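Side-chain contacts in TRAP-T family transporter, DctP (Periplasmic binding) subunit (Sulfitobacter sp. NAS-14.1, PDB 4PF8), which binds beta-D-galacturonate and probably delivers it to the membrane components of a TRAP transporter as its periplasmic solute-binding subunit: residues D35-H40 with G270-A275; S211-S216 with A274-I279. All blocks are in the same frame, centred on the assembly; numbering follows the deposited sequence.

Contact 1. Residues D35-H40 with G270-A275; sequences DYPVSH and GEREAA
Arg272 reaches from the long helix 248-282 to the turn that opens helix 37-52, and its guanidinium meets the backbone of Asp35 edge-on. NH2 donates to Asp35 O at 2.9 Å with a nearly straight N-H...O angle of 169°. The oxygen lies in the guanidinium plane, whereas the nitrogen sits above the plane of the carbonyl. Two waters widen this grip: one joins NH1 to the same Asp35 O, and the other, bound by NH2, donates weakly to Asp35 OD1. NH1 also forms a salt bridge with Glu213 of helix 209-214. The Asp35 carboxylate stays 4.3 Å from Arg272 NH2, measured from OD1, so the two charges are near without forming a salt bridge. OD1 instead accepts from His40 NE2 at 2.9 Å, in the plane of the imidazole, which ties the aspartate to the first turn of helix 37-52. Nearer the Arg272 backbone the contact is apolar. The Pro37 ring and the arginine chain cross at about a right angle, with Pro37 CG 3.6 Å from Arg272 CB. A bend at chi2 (57°) carries the chain past this ring, and one face of the guanidinium then looks onto Tyr36 CD1, 4.3 Å from NH2. Tyr36, the N-cap residue, also stacks on His32 and touches Pro210 and Ser214 of helix 209-214, while Trp269 and Leu268 of helix 248-282 pack against Pro37.

Contact 2. Residues S211-S216 with A274-I279; sequences SYESTS and AASMKI
Glu213 and Ser276 join the short helix 209-214 to helix 248-282, the long helix of this family 7 periplasmic solute-binding protein, whose ligand lies in the cleft between two lobes. The polar part is one short hydrogen bond: Ser276 OG donates to Glu213 OE1 at 2.7 Å, approaching on the anti side of the carboxylate and 17° out of its plane. The same OE1 also forms a salt bridge with Arg272 NH1, which probably strengthens the hold on the carboxylate. Ser276 OG in turn is hydrogen-bonded to Arg272 NE, so serine, glutamate and arginine fix one another. The apolar part belongs to Ile279, one helical turn further on. Its CG2 packs against Glu213 CG at 3.7 Å, and its CD1 lies 3.9 Å from both Glu213 CD and OE2, bringing a methyl beside the carboxylate. Glu213 can serve both neighbours because CG stands anti to the backbone N (chi1 179°) and the chain then bends at chi2 (-96°), turning the acid group toward Ser276. An alanine here would remove the carboxylate, and would probably leave Arg272 without its charged mate and Ser276 without its acceptor, while opening a gap beside Ile279. Inside the segment 211-216, a further bond finishes the short helix: Thr215 OG1 donates to Ser211 O at 2.7 Å, in the plane of that carbonyl.

In the fold
The two contacts illustrate how a single long helix can serve both sides of a ligand cleft: helix 248-282 supplies the second segment of each, and their centres lie 9 Å apart. Arg272 connects them most directly, its NH1 forming a 2.8 Å salt bridge with Glu213 OE1 while its NH2 holds the turn of contact 1. A second bridge runs closer to the sugar, where Tyr36 OH and Ser211 OG are 3.0 Å apart, a probable hydrogen bond. Ser211 belongs to the galacturonate pocket and makes a weak hydrogen bond to O1 of the ligand. The Tyr36 side chain approaches the sugar to about 5 Å, and that of Ser276 to about 11 Å.

Contact 1. Residues D35-H40 with G270-A275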
loop_
_atom_site.group_PDB
_atom_site.type_symbol
_atom_site.label_atom_id
_atom_site.label_comp_id
_atom_site.label_asym_id
_atom_site.label_seq_id
_atom_site.Cartn_x
_atom_site.Cartn_y
_atom_site.Cartn_z
ATOM N N ASP A 35 11.420 10.037 7.463
ATOM C CA ASP A 35 12.400 9.818 6.403
ATOM C C ASP A 35 12.011 8.574 5.591
ATOM O O ASP A 35 12.465 7.456 5.855
ATOM C CB ASP A 35 13.816 9.682 6.956
ATOM C CG ASP A 35 14.860 9.638 5.842
ATOM O OD1 ASP A 35 14.490 9.863 4.666
ATOM O OD2 ASP A 35 16.040 9.364 6.137
ATOM N N TYR A 36 11.160 8.790 4.597
ATOM C CA TYR A 36 10.554 7.702 3.812
ATOM C C TYR A 36 10.046 8.350 2.509
ATOM O O TYR A 36 9.640 9.504 2.517
ATOM C CB TYR A 36 9.398 7.071 4.595
ATOM C CG TYR A 36 8.967 5.713 4.086
ATOM C CD1 TYR A 36 9.672 4.576 4.444
ATOM C CD2 TYR A 36 7.849 5.566 3.286
ATOM C CE1 TYR A 36 9.286 3.323 3.990
ATOM C CE2 TYR A 36 7.454 4.310 2.818
ATOM C CZ TYR A 36 8.185 3.189 3.184
ATOM O OH TYR A 36 7.770 1.934 2.742
ATOM N N PRO A 37 10.050 7.629 1.381
ATOM C CA PRO A 37 9.716 8.275 0.090
ATOM C C PRO A 37 8.319 8.898 0.004
ATOM O O PRO A 37 8.133 9.989 -0.556
ATOM C CB PRO A 37 9.842 7.124 -0.917
ATOM C CG PRO A 37 10.891 6.257 -0.310
ATOM C CD PRO A 37 10.657 6.298 1.184
ATOM N N VAL A 38 7.348 8.211 0.583
ATOM C CA VAL A 38 5.993 8.723 0.662
ATOM C C VAL A 38 5.992 10.065 1.386
ATOM O O VAL A 38 5.383 11.022 0.932
ATOM C CB VAL A 38 5.090 7.746 1.431
ATOM C CG1 VAL A 38 3.718 8.368 1.676
ATOM C CG2 VAL A 38 4.974 6.414 0.678
ATOM N N SER A 39 6.669 10.115 2.526
ATOM C CA SER A 39 6.740 11.321 3.336
ATOM C C SER A 39 7.301 12.508 2.563
ATOM O O SER A 39 6.756 13.623 2.629
ATOM C CB SER A 39 7.596 11.049 4.567
ATOM O OG SER A 39 7.269 9.775 5.112
ATOM N N HIS A 40 8.395 12.271 1.841
ATOM C CA HIS A 40 9.028 13.326 1.069
ATOM C C HIS A 40 8.133 13.743 -0.075
ATOM O O HIS A 40 8.047 14.945 -0.401
ATOM C CB HIS A 40 10.403 12.881 0.558
ATOM C CG HIS A 40 11.352 12.533 1.658
ATOM N ND1 HIS A 40 11.656 13.405 2.682
ATOM C CD2 HIS A 40 12.027 11.392 1.925
ATOM C CE1 HIS A 40 12.492 12.824 3.520
ATOM N NE2 HIS A 40 12.740 11.604 3.080
ATOM N N GLY A 270 12.648 4.024 -5.935
ATOM C CA GLY A 270 13.672 3.149 -6.500
ATOM C C GLY A 270 14.960 3.152 -5.685
ATOM O O GLY A 270 15.515 2.098 -5.325
ATOM N N GLU A 271 15.413 4.358 -5.360
ATOM C CA GLU A 271 16.619 4.556 -4.567
ATOM C C GLU A 271 16.477 3.918 -3.173
ATOM O O GLU A 271 17.369 3.187 -2.715
ATOM C CB GLU A 271 16.863 6.064 -4.510
ATOM C CG GLU A 271 17.587 6.689 -3.359
ATOM C CD GLU A 271 17.556 8.221 -3.518
ATOM O OE1 GLU A 271 17.257 8.961 -2.549
ATOM O OE2 GLU A 271 17.793 8.677 -4.657
ATOM N N ARG A 272 15.347 4.158 -2.508
ATOM C CA ARG A 272 15.118 3.615 -1.183
ATOM C C ARG A 272 14.961 2.101 -1.132
ATOM O O ARG A 272 15.416 1.464 -0.180
ATOM C CB ARG A 272 13.876 4.282 -0.543
ATOM C CG ARG A 272 13.603 3.873 0.887
ATOM C CD ARG A 272 14.782 4.149 1.785
ATOM N NE ARG A 272 14.529 3.665 3.130
ATOM C CZ ARG A 272 14.043 4.409 4.119
ATOM N NH1 ARG A 272 13.823 3.850 5.302
ATOM N NH2 ARG A 272 13.748 5.683 3.922
ATOM N N GLU A 273 14.331 1.514 -2.131
ATOM C CA GLU A 273 14.191 0.064 -2.148
ATOM C C GLU A 273 15.546 -0.634 -2.075
ATOM O O GLU A 273 15.751 -1.526 -1.242
ATOM C CB GLU A 273 13.374 -0.380 -3.361
ATOM C CG GLU A 273 12.759 -1.777 -3.216
ATOM C CD GLU A 273 11.328 -1.836 -3.756
ATOM O OE1 GLU A 273 11.144 -1.713 -4.971
ATOM O OE2 GLU A 273 10.381 -2.007 -2.963
ATOM N N ALA A 274 16.501 -0.177 -2.888
ATOM C CA ALA A 274 17.850 -0.722 -2.849
ATOM C C ALA A 274 18.559 -0.413 -1.534
ATOM O O ALA A 274 19.236 -1.279 -0.974
ATOM C CB ALA A 274 18.665 -0.196 -4.035
ATOM N N ALA A 275 18.410 0.813 -1.042
ATOM C CA ALA A 275 19.085 1.224 0.183
ATOM C C ALA A 275 18.578 0.395 1.369
ATOM O O ALA A 275 19.360 -0.028 2.226
ATOM C CB ALA A 275 18.866 2.694 0.435
HETATM O O HOH W 1 13.647 5.556 7.645
HETATM O O HOH W 2 13.968 7.790 2.047
#

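Contact 2. Residues S211-S216 with A274-I279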
loop_
_atom_site.group_PDB
_atom_site.type_symbol
_atom_site.label_atom_id
_atom_site.label_comp_id
_atom_site.label_asym_id
_atom_site.label_seq_id
_atom_site.Cartn_x
_atom_site.Cartn_y
_atom_site.Cartn_z
ATOM N N SER A 211 9.427 -0.743 4.036
ATOM C CA SER A 211 8.545 -0.890 5.205
ATOM C C SER A 211 9.139 -1.831 6.237
ATOM O O SER A 211 9.129 -1.552 7.411
ATOM C CB SER A 211 7.164 -1.398 4.787
ATOM O OG SER A 211 6.399 -0.382 4.147
ATOM N N TYR A 212 9.638 -2.966 5.768
ATOM C CA TYR A 212 10.268 -3.986 6.622
ATOM C C TYR A 212 11.465 -3.410 7.369
ATOM O O TYR A 212 11.687 -3.717 8.545
ATOM C CB TYR A 212 10.661 -5.149 5.703
ATOM C CG TYR A 212 11.462 -6.279 6.280
ATOM C CD1 TYR A 212 11.053 -6.967 7.405
ATOM C CD2 TYR A 212 12.598 -6.728 5.618
ATOM C CE1 TYR A 212 11.786 -8.023 7.886
ATOM C CE2 TYR A 212 13.339 -7.783 6.098
ATOM C CZ TYR A 212 12.918 -8.437 7.195
ATOM O OH TYR A 212 13.690 -9.489 7.639
ATOM N N GLU A 213 12.235 -2.570 6.679
ATOM C CA GLU A 213 13.406 -1.917 7.256
ATOM C C GLU A 213 13.068 -0.727 8.160
ATOM O O GLU A 213 13.545 -0.664 9.296
ATOM C CB GLU A 213 14.335 -1.453 6.118
ATOM C CG GLU A 213 15.586 -0.742 6.582
ATOM C CD GLU A 213 15.416 0.757 6.552
ATOM O OE1 GLU A 213 14.920 1.274 5.520
ATOM O OE2 GLU A 213 15.765 1.408 7.557
ATOM N N SER A 214 12.253 0.211 7.668
ATOM C CA SER A 214 12.051 1.487 8.359
ATOM C C SER A 214 11.356 1.320 9.701
ATOM O O SER A 214 11.520 2.146 10.593
ATOM C CB SER A 214 11.279 2.471 7.477
ATOM O OG SER A 214 9.977 2.039 7.193
ATOM N N THR A 215 10.586 0.243 9.825
ATOM C CA THR A 215 9.815 -0.062 11.035
ATOM C C THR A 215 10.604 -0.889 12.035
ATOM O O THR A 215 10.104 -1.197 13.123
ATOM C CB THR A 215 8.595 -0.887 10.700
ATOM O OG1 THR A 215 9.023 -2.090 10.048
ATOM C CG2 THR A 215 7.622 -0.102 9.818
ATOM N N SER A 216 11.818 -1.269 11.655
ATOM C CA SER A 216 12.646 -2.181 12.434
ATOM C C SER A 216 12.094 -3.605 12.509
ATOM O O SER A 216 12.573 -4.404 13.317
ATOM C CB SER A 216 12.909 -1.655 13.842
ATOM O OG SER A 216 13.601 -0.413 13.804
ATOM N N ALA A 274 16.501 -0.177 -2.888
ATOM C CA ALA A 274 17.850 -0.722 -2.849
ATOM C C ALA A 274 18.559 -0.413 -1.534
ATOM O O ALA A 274 19.236 -1.279 -0.974
ATOM C CB ALA A 274 18.665 -0.196 -4.035
ATOM N N ALA A 275 18.410 0.813 -1.042
ATOM C CA ALA A 275 19.085 1.224 0.183
ATOM C C ALA A 275 18.578 0.395 1.369
ATOM O O ALA A 275 19.360 -0.028 2.226
ATOM C CB ALA A 275 18.866 2.694 0.435
ATOM N N SER A 276 17.280 0.143 1.394
ATOM C CA SER A 276 16.706 -0.662 2.471
ATOM C C SER A 276 17.180 -2.115 2.363
ATOM O O SER A 276 17.517 -2.725 3.379
ATOM C CB SER A 276 15.178 -0.601 2.460
ATOM O OG SER A 276 14.746 0.650 2.938
HETATM N N MSE A 277 17.202 -2.679 1.153
HETATM C CA MSE A 277 17.753 -4.021 0.957
HETATM C C MSE A 277 19.180 -4.116 1.479
HETATM O O MSE A 277 19.547 -5.101 2.121
HETATM C CB MSE A 277 17.716 -4.416 -0.516
HETATM C CG MSE A 277 16.353 -4.778 -1.042
HETATM SE SE MSE A 277 15.569 -6.403 -0.206
HETATM C CE MSE A 277 17.035 -7.231 0.336
ATOM N N LYS A 278 19.994 -3.103 1.206
ATOM C CA LYS A 278 21.364 -3.101 1.713
ATOM C C LYS A 278 21.409 -3.112 3.252
ATOM O O LYS A 278 22.194 -3.843 3.863
ATOM C CB LYS A 278 22.141 -1.905 1.152
ATOM C CG LYS A 278 23.629 -1.988 1.430
ATOM C CD LYS A 278 24.367 -0.833 0.817
ATOM C CE LYS A 278 25.867 -1.026 0.948
ATOM N NZ LYS A 278 26.309 -1.082 2.376
ATOM N N ILE A 279 20.566 -2.298 3.876
ATOM C CA ILE A 279 20.485 -2.241 5.337
ATOM C C ILE A 279 20.077 -3.604 5.908
ATOM O O ILE A 279 20.650 -4.085 6.898
ATOM C CB ILE A 279 19.502 -1.140 5.767
ATOM C CG1 ILE A 279 20.111 0.228 5.474
ATOM C CG2 ILE A 279 19.154 -1.244 7.254
ATOM C CD1 ILE A 279 19.134 1.339 5.526
#